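PDB 4LIZ: actin-binding protein, cofilin/tropomyosin family protein, putative from Entamoeba histolytica, which binds actin filaments and stabilises them, and may contribute in this way to phagocytosis and pseudopod formation. Local coordinates for residues V13-D18 with D41-G46; L60-Y65 with S99-D104. One frame throughout, in Å; residues are numbered along the deposited sequence.

Contact 1: residues V13-D18 with D41-G46. With NA (sodium ion), chain C.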
loop_
_atom_site.group_PDB
_atom_site.type_symbol
_atom_site.label_atom_id
_atom_site.label_comp_id
_atom_site.label_asym_id
_atom_site.label_seq_id
_atom_site.Cartn_x
_atom_site.Cartn_y
_atom_site.Cartn_z
ATOM N N VAL A 13 -4.002 7.576 5.277
ATOM C CA VAL A 13 -2.679 7.911 4.761
ATOM C C VAL A 13 -1.986 8.973 5.677
ATOM O O VAL A 13 -0.882 8.784 6.059
ATOM C CB VAL A 13 -2.844 8.366 3.265
ATOM C CG1 VAL A 13 -1.536 9.016 2.773
ATOM C CG2 VAL A 13 -3.224 7.161 2.396
ATOM N N ALA A 14 -2.786 9.970 6.017
ATOM C CA ALA A 14 -2.257 10.979 6.917
ATOM C C ALA A 14 -1.875 10.386 8.305
ATOM O O ALA A 14 -0.893 10.756 8.931
ATOM C CB ALA A 14 -3.260 12.079 7.124
ATOM N N GLU A 15 -2.717 9.418 8.764
ATOM C CA GLU A 15 -2.429 8.731 10.011
ATOM C C GLU A 15 -1.072 8.007 9.987
ATOM O O GLU A 15 -0.304 7.983 10.923
ATOM C CB GLU A 15 -3.559 7.821 10.430
ATOM C CG GLU A 15 -4.863 8.533 10.726
ATOM C CD GLU A 15 -5.844 7.587 11.301
ATOM O OE1 GLU A 15 -6.564 6.902 10.586
ATOM O OE2 GLU A 15 -5.940 7.551 12.543
ATOM N N VAL A 16 -0.847 7.256 8.860
ATOM C CA VAL A 16 0.441 6.581 8.705
ATOM C C VAL A 16 1.617 7.548 8.720
ATOM O O VAL A 16 2.536 7.309 9.470
ATOM C CB VAL A 16 0.406 5.709 7.413
ATOM C CG1 VAL A 16 1.812 5.228 7.109
ATOM C CG2 VAL A 16 -0.563 4.565 7.429
ATOM N N ILE A 17 1.515 8.614 7.969
ATOM C CA ILE A 17 2.547 9.602 7.893
ATOM C C ILE A 17 2.807 10.301 9.240
ATOM O O ILE A 17 3.902 10.585 9.545
ATOM C CB ILE A 17 2.274 10.605 6.787
ATOM C CG1 ILE A 17 2.268 9.906 5.440
ATOM C CG2 ILE A 17 3.338 11.673 6.761
ATOM C CD1 ILE A 17 1.761 10.769 4.344
ATOM N N ASP A 18 1.760 10.529 10.006
ATOM C CA ASP A 18 1.877 11.288 11.236
ATOM C C ASP A 18 2.695 10.510 12.239
ATOM O O ASP A 18 2.284 9.560 12.761
ATOM C CB ASP A 18 0.452 11.510 11.764
ATOM C CG ASP A 18 0.372 12.400 12.987
ATOM O OD1 ASP A 18 1.363 12.853 13.482
ATOM O OD2 ASP A 18 -0.754 12.583 13.386
ATOM N N ASP A 41 -9.677 -2.070 4.694
ATOM C CA ASP A 41 -9.664 -3.462 5.116
ATOM C C ASP A 41 -8.959 -3.708 6.440
ATOM O O ASP A 41 -9.374 -4.490 7.205
ATOM C CB ASP A 41 -9.017 -4.352 4.035
ATOM C CG ASP A 41 -9.897 -4.566 2.816
ATOM O OD1 ASP A 41 -11.052 -4.222 2.825
ATOM O OD2 ASP A 41 -9.351 -5.084 1.853
ATOM N N ALA A 42 -7.864 -3.030 6.668
ATOM C CA ALA A 42 -7.139 -3.140 7.902
ATOM C C ALA A 42 -6.336 -1.843 8.192
ATOM O O ALA A 42 -5.930 -1.196 7.294
ATOM C CB ALA A 42 -6.204 -4.319 7.828
ATOM N N LYS A 43 -6.103 -1.523 9.457
ATOM C CA LYS A 43 -5.392 -0.371 9.824
ATOM C C LYS A 43 -4.926 -0.525 11.229
ATOM O O LYS A 43 -5.685 -1.048 12.062
ATOM C CB LYS A 43 -6.304 0.827 9.701
ATOM C CG LYS A 43 -5.551 2.115 9.881
ATOM C CD LYS A 43 -6.481 3.337 9.769
ATOM C CE LYS A 43 -7.483 3.539 10.976
ATOM N NZ LYS A 43 -8.318 4.784 10.855
ATOM N N GLY A 44 -3.675 -0.203 11.473
ATOM C CA GLY A 44 -3.125 -0.343 12.832
ATOM C C GLY A 44 -1.678 -0.250 12.940
ATOM O O GLY A 44 -0.981 0.361 12.087
ATOM N N LYS A 45 -1.120 -0.808 14.021
ATOM C CA LYS A 45 0.261 -0.856 14.257
ATOM C C LYS A 45 0.882 -2.018 13.490
ATOM O O LYS A 45 0.208 -3.053 13.404
ATOM C CB LYS A 45 0.547 -0.999 15.792
ATOM C CG LYS A 45 0.407 0.336 16.489
ATOM C CD LYS A 45 0.932 0.210 17.932
ATOM C CE LYS A 45 2.461 0.432 17.997
ATOM N NZ LYS A 45 3.098 1.767 17.626
ATOM N N GLY A 46 2.074 -1.835 12.988
ATOM C CA GLY A 46 2.690 -2.920 12.239
ATOM C C GLY A 46 3.268 -2.386 10.949
ATOM O O GLY A 46 3.416 -1.199 10.715
HETATM NA NA NA C . 1.390 7.143 12.240
HETATM O O HOH W 1 -7.366 5.815 14.021
HETATM O O HOH W 2 3.543 6.668 13.098
#
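Glu15 OE1 accepts a hydrogen bond from Lys43 NZ at 2.8 Å, part of a salt bridge that joins helix 10-17 to the edge strand 37-44. The oxygen uses its syn lone pair, on the side of OE2, so the lysine nitrogen sits beyond the two oxygens, on the side where they face each other. Water 1 occupies the same end: it donates to Glu15 OE2 at 2.7 Å and accepts only a weak bond from Lys43 NZ, at 3.5 Å. The two side chains cross at about a right angle. Lys43 runs out extended and then bends at chi3 (71°), which brings CE to 3.5 Å from Glu15 OE1 and lays the end of the chain against that oxygen.

Glu15 O binds the sodium ion at 2.3 Å and Asp18 O binds it at 2.6 Å, just where the chain leaves the helix; water 2, Asn21 O and Val24 O complete the site. The ion thus ties the helix end to the turn leading into strand 26-32. Val16 packs on Val27 of that strand, while Lys43, on the outermost strand 37-44, touches Val24 in the loop before strand 26-32.

Contact 2: residues L60-Y65 with S99-D104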
loop_
_atom_site.group_PDB
_atom_site.type_symbol
_atom_site.label_atom_id
_atom_site.label_comp_id
_atom_site.label_asym_id
_atom_site.label_seq_id
_atom_site.Cartn_x
_atom_site.Cartn_y
_atom_site.Cartn_z
ATOM N N LEU A 60 -8.455 -7.373 -5.255
ATOM C CA LEU A 60 -7.652 -6.187 -5.687
ATOM C C LEU A 60 -7.552 -5.263 -4.445
ATOM O O LEU A 60 -8.585 -4.841 -3.932
ATOM C CB LEU A 60 -8.402 -5.484 -6.839
ATOM C CG LEU A 60 -7.506 -4.546 -7.623
ATOM C CD1 LEU A 60 -8.240 -3.801 -8.781
ATOM C CD2 LEU A 60 -7.079 -3.424 -6.812
ATOM N N GLN A 61 -6.354 -4.964 -4.019
ATOM C CA GLN A 61 -6.139 -4.161 -2.793
ATOM C C GLN A 61 -4.993 -3.198 -2.966
ATOM O O GLN A 61 -4.204 -3.320 -3.939
ATOM C CB GLN A 61 -5.940 -5.071 -1.591
ATOM C CG GLN A 61 -7.145 -5.921 -1.178
ATOM C CD GLN A 61 -6.779 -7.040 -0.272
ATOM O OE1 GLN A 61 -6.147 -7.994 -0.649
ATOM N NE2 GLN A 61 -7.052 -6.833 1.017
ATOM N N PHE A 62 -4.835 -2.227 -2.076
ATOM C CA PHE A 62 -3.710 -1.373 -1.981
ATOM C C PHE A 62 -3.177 -1.316 -0.586
ATOM O O PHE A 62 -4.010 -1.513 0.323
ATOM C CB PHE A 62 -4.023 0.059 -2.446
ATOM C CG PHE A 62 -4.520 0.134 -3.891
ATOM C CD1 PHE A 62 -5.852 0.114 -4.197
ATOM C CD2 PHE A 62 -3.582 0.284 -4.882
ATOM C CE1 PHE A 62 -6.308 0.102 -5.553
ATOM C CE2 PHE A 62 -4.031 0.373 -6.183
ATOM C CZ PHE A 62 -5.322 0.286 -6.484
ATOM N N ALA A 63 -1.965 -1.062 -0.334
ATOM C CA ALA A 63 -1.453 -0.952 0.978
ATOM C C ALA A 63 -0.456 0.132 1.060
ATOM O O ALA A 63 0.273 0.503 0.107
ATOM C CB ALA A 63 -0.891 -2.282 1.516
ATOM N N TYR A 64 -0.264 0.702 2.253
ATOM C CA TYR A 64 0.633 1.764 2.526
ATOM C C TYR A 64 1.154 1.674 3.951
ATOM O O TYR A 64 0.329 1.566 4.852
ATOM C CB TYR A 64 -0.100 3.122 2.296
ATOM C CG TYR A 64 0.770 4.342 2.458
ATOM C CD1 TYR A 64 1.796 4.641 1.604
ATOM C CD2 TYR A 64 0.465 5.255 3.465
ATOM C CE1 TYR A 64 2.533 5.809 1.708
ATOM C CE2 TYR A 64 1.193 6.467 3.589
ATOM C CZ TYR A 64 2.218 6.715 2.707
ATOM O OH TYR A 64 2.927 7.957 2.718
ATOM N N TYR A 65 2.452 1.646 4.162
ATOM C CA TYR A 65 3.008 1.537 5.496
ATOM C C TYR A 65 4.328 2.297 5.654
ATOM O O TYR A 65 4.984 2.593 4.717
ATOM C CB TYR A 65 3.170 0.060 5.940
ATOM C CG TYR A 65 4.235 -0.756 5.247
ATOM C CD1 TYR A 65 5.480 -0.885 5.770
ATOM C CD2 TYR A 65 3.959 -1.393 4.071
ATOM C CE1 TYR A 65 6.441 -1.627 5.135
ATOM C CE2 TYR A 65 4.906 -2.158 3.438
ATOM C CZ TYR A 65 6.144 -2.253 3.980
ATOM O OH TYR A 65 7.121 -2.966 3.382
ATOM N N SER A 99 -4.598 -0.296 -13.295
ATOM C CA SER A 99 -3.676 0.752 -13.467
ATOM C C SER A 99 -4.339 2.135 -13.353
ATOM O O SER A 99 -3.698 3.062 -12.811
ATOM C CB SER A 99 -2.940 0.694 -14.882
ATOM O OG SER A 99 -2.059 -0.430 -14.939
ATOM N N ILE A 100 -5.504 2.343 -13.933
ATOM C CA ILE A 100 -6.169 3.666 -13.894
ATOM C C ILE A 100 -6.541 3.951 -12.384
ATOM O O ILE A 100 -6.342 5.092 -11.919
ATOM C CB ILE A 100 -7.344 3.793 -14.837
ATOM C CG1 ILE A 100 -7.739 5.216 -15.009
ATOM C CG2 ILE A 100 -8.459 2.887 -14.541
ATOM C CD1 ILE A 100 -8.684 5.465 -16.134
ATOM N N LEU A 101 -6.980 2.915 -11.665
ATOM C CA LEU A 101 -7.367 3.134 -10.239
ATOM C C LEU A 101 -6.090 3.458 -9.488
ATOM O O LEU A 101 -6.063 4.360 -8.619
ATOM C CB LEU A 101 -8.005 1.937 -9.751
ATOM C CG LEU A 101 -8.394 1.926 -8.236
ATOM C CD1 LEU A 101 -9.201 3.145 -7.883
ATOM C CD2 LEU A 101 -9.147 0.659 -7.948
ATOM N N LYS A 102 -5.012 2.725 -9.663
ATOM C CA LYS A 102 -3.706 2.939 -9.030
ATOM C C LYS A 102 -3.234 4.381 -9.226
ATOM O O LYS A 102 -2.709 4.995 -8.311
ATOM C CB LYS A 102 -2.698 1.936 -9.614
ATOM C CG LYS A 102 -1.347 2.023 -9.046
ATOM C CD LYS A 102 -0.309 1.244 -10.003
ATOM C CE LYS A 102 -0.643 -0.177 -10.195
ATOM N NZ LYS A 102 0.414 -0.885 -10.958
ATOM N N GLY A 103 -3.394 4.923 -10.442
ATOM C CA GLY A 103 -2.974 6.264 -10.706
ATOM C C GLY A 103 -3.743 7.240 -9.830
ATOM O O GLY A 103 -3.143 8.213 -9.299
ATOM N N ASP A 104 -5.039 7.056 -9.717
ATOM C CA ASP A 104 -5.902 7.936 -8.871
ATOM C C ASP A 104 -5.424 7.769 -7.415
ATOM O O ASP A 104 -5.317 8.788 -6.666
ATOM C CB ASP A 104 -7.294 7.582 -9.006
ATOM C CG ASP A 104 -7.955 8.055 -10.317
ATOM O OD1 ASP A 104 -7.317 8.775 -11.093
ATOM O OD2 ASP A 104 -9.117 7.726 -10.417
#
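Phe62 reaches from strand 60-69 to helix 92-108, its CB pointing at the helix. With CG anti to the carbonyl carbon (chi1 -59°), the ring extends away from the strand, and the contact is made by its far end. On one side of that end Phe62 CE1 lies 3.8 Å from Leu101 CD2, a methyl that meets the ring at its edge, in plane. At the tip, Phe62 CZ is shared between the two helix residues, 3.9 Å from Leu101 CG and 4.0 Å from Lys102 CA. On the other side Phe62 CE2 comes to 3.8 Å from Lys102 CA and to 4.0 Å from Lys102 CB, so the ring end also abuts the helix backbone itself.

Leu101 aims its CB at the strand; Lys102 lends only the base of its side chain, and the chain beyond it carries its ammonium group off from the strand. The packing is apolar and buried. Met98 and Val105 of the same helix also touch Phe62, as does Phe81 of the neighbouring strand 76-85. Helix 92-108 thus covers one face of the central sheet, as in the ADF-homology fold, with strand 60-69 hydrogen-bonded between strands 26-32 and 76-85.

Contact 1 lies at the surface and contact 2 in the core, their centres about 15 Å apart, yet both tie a helix to the same mixed sheet. Contact 1 engages the outermost strand 37-44 and is polar, a salt bridge with a water beside it, next to a sodium site on the same helix end; contact 2 engages the middle strand 60-69 and is hydrocarbon packing against helix 92-108. Their segments also meet directly. Asp41 OD2 and Gln61 NE2 are 3.0 Å apart in a probable hydrogen bond, and Val13, Val16 and Ile17 rest on Tyr64. Strand 60-69 therefore receives helix 10-17 through Tyr64 and helix 92-108 through Phe62, two residues apart.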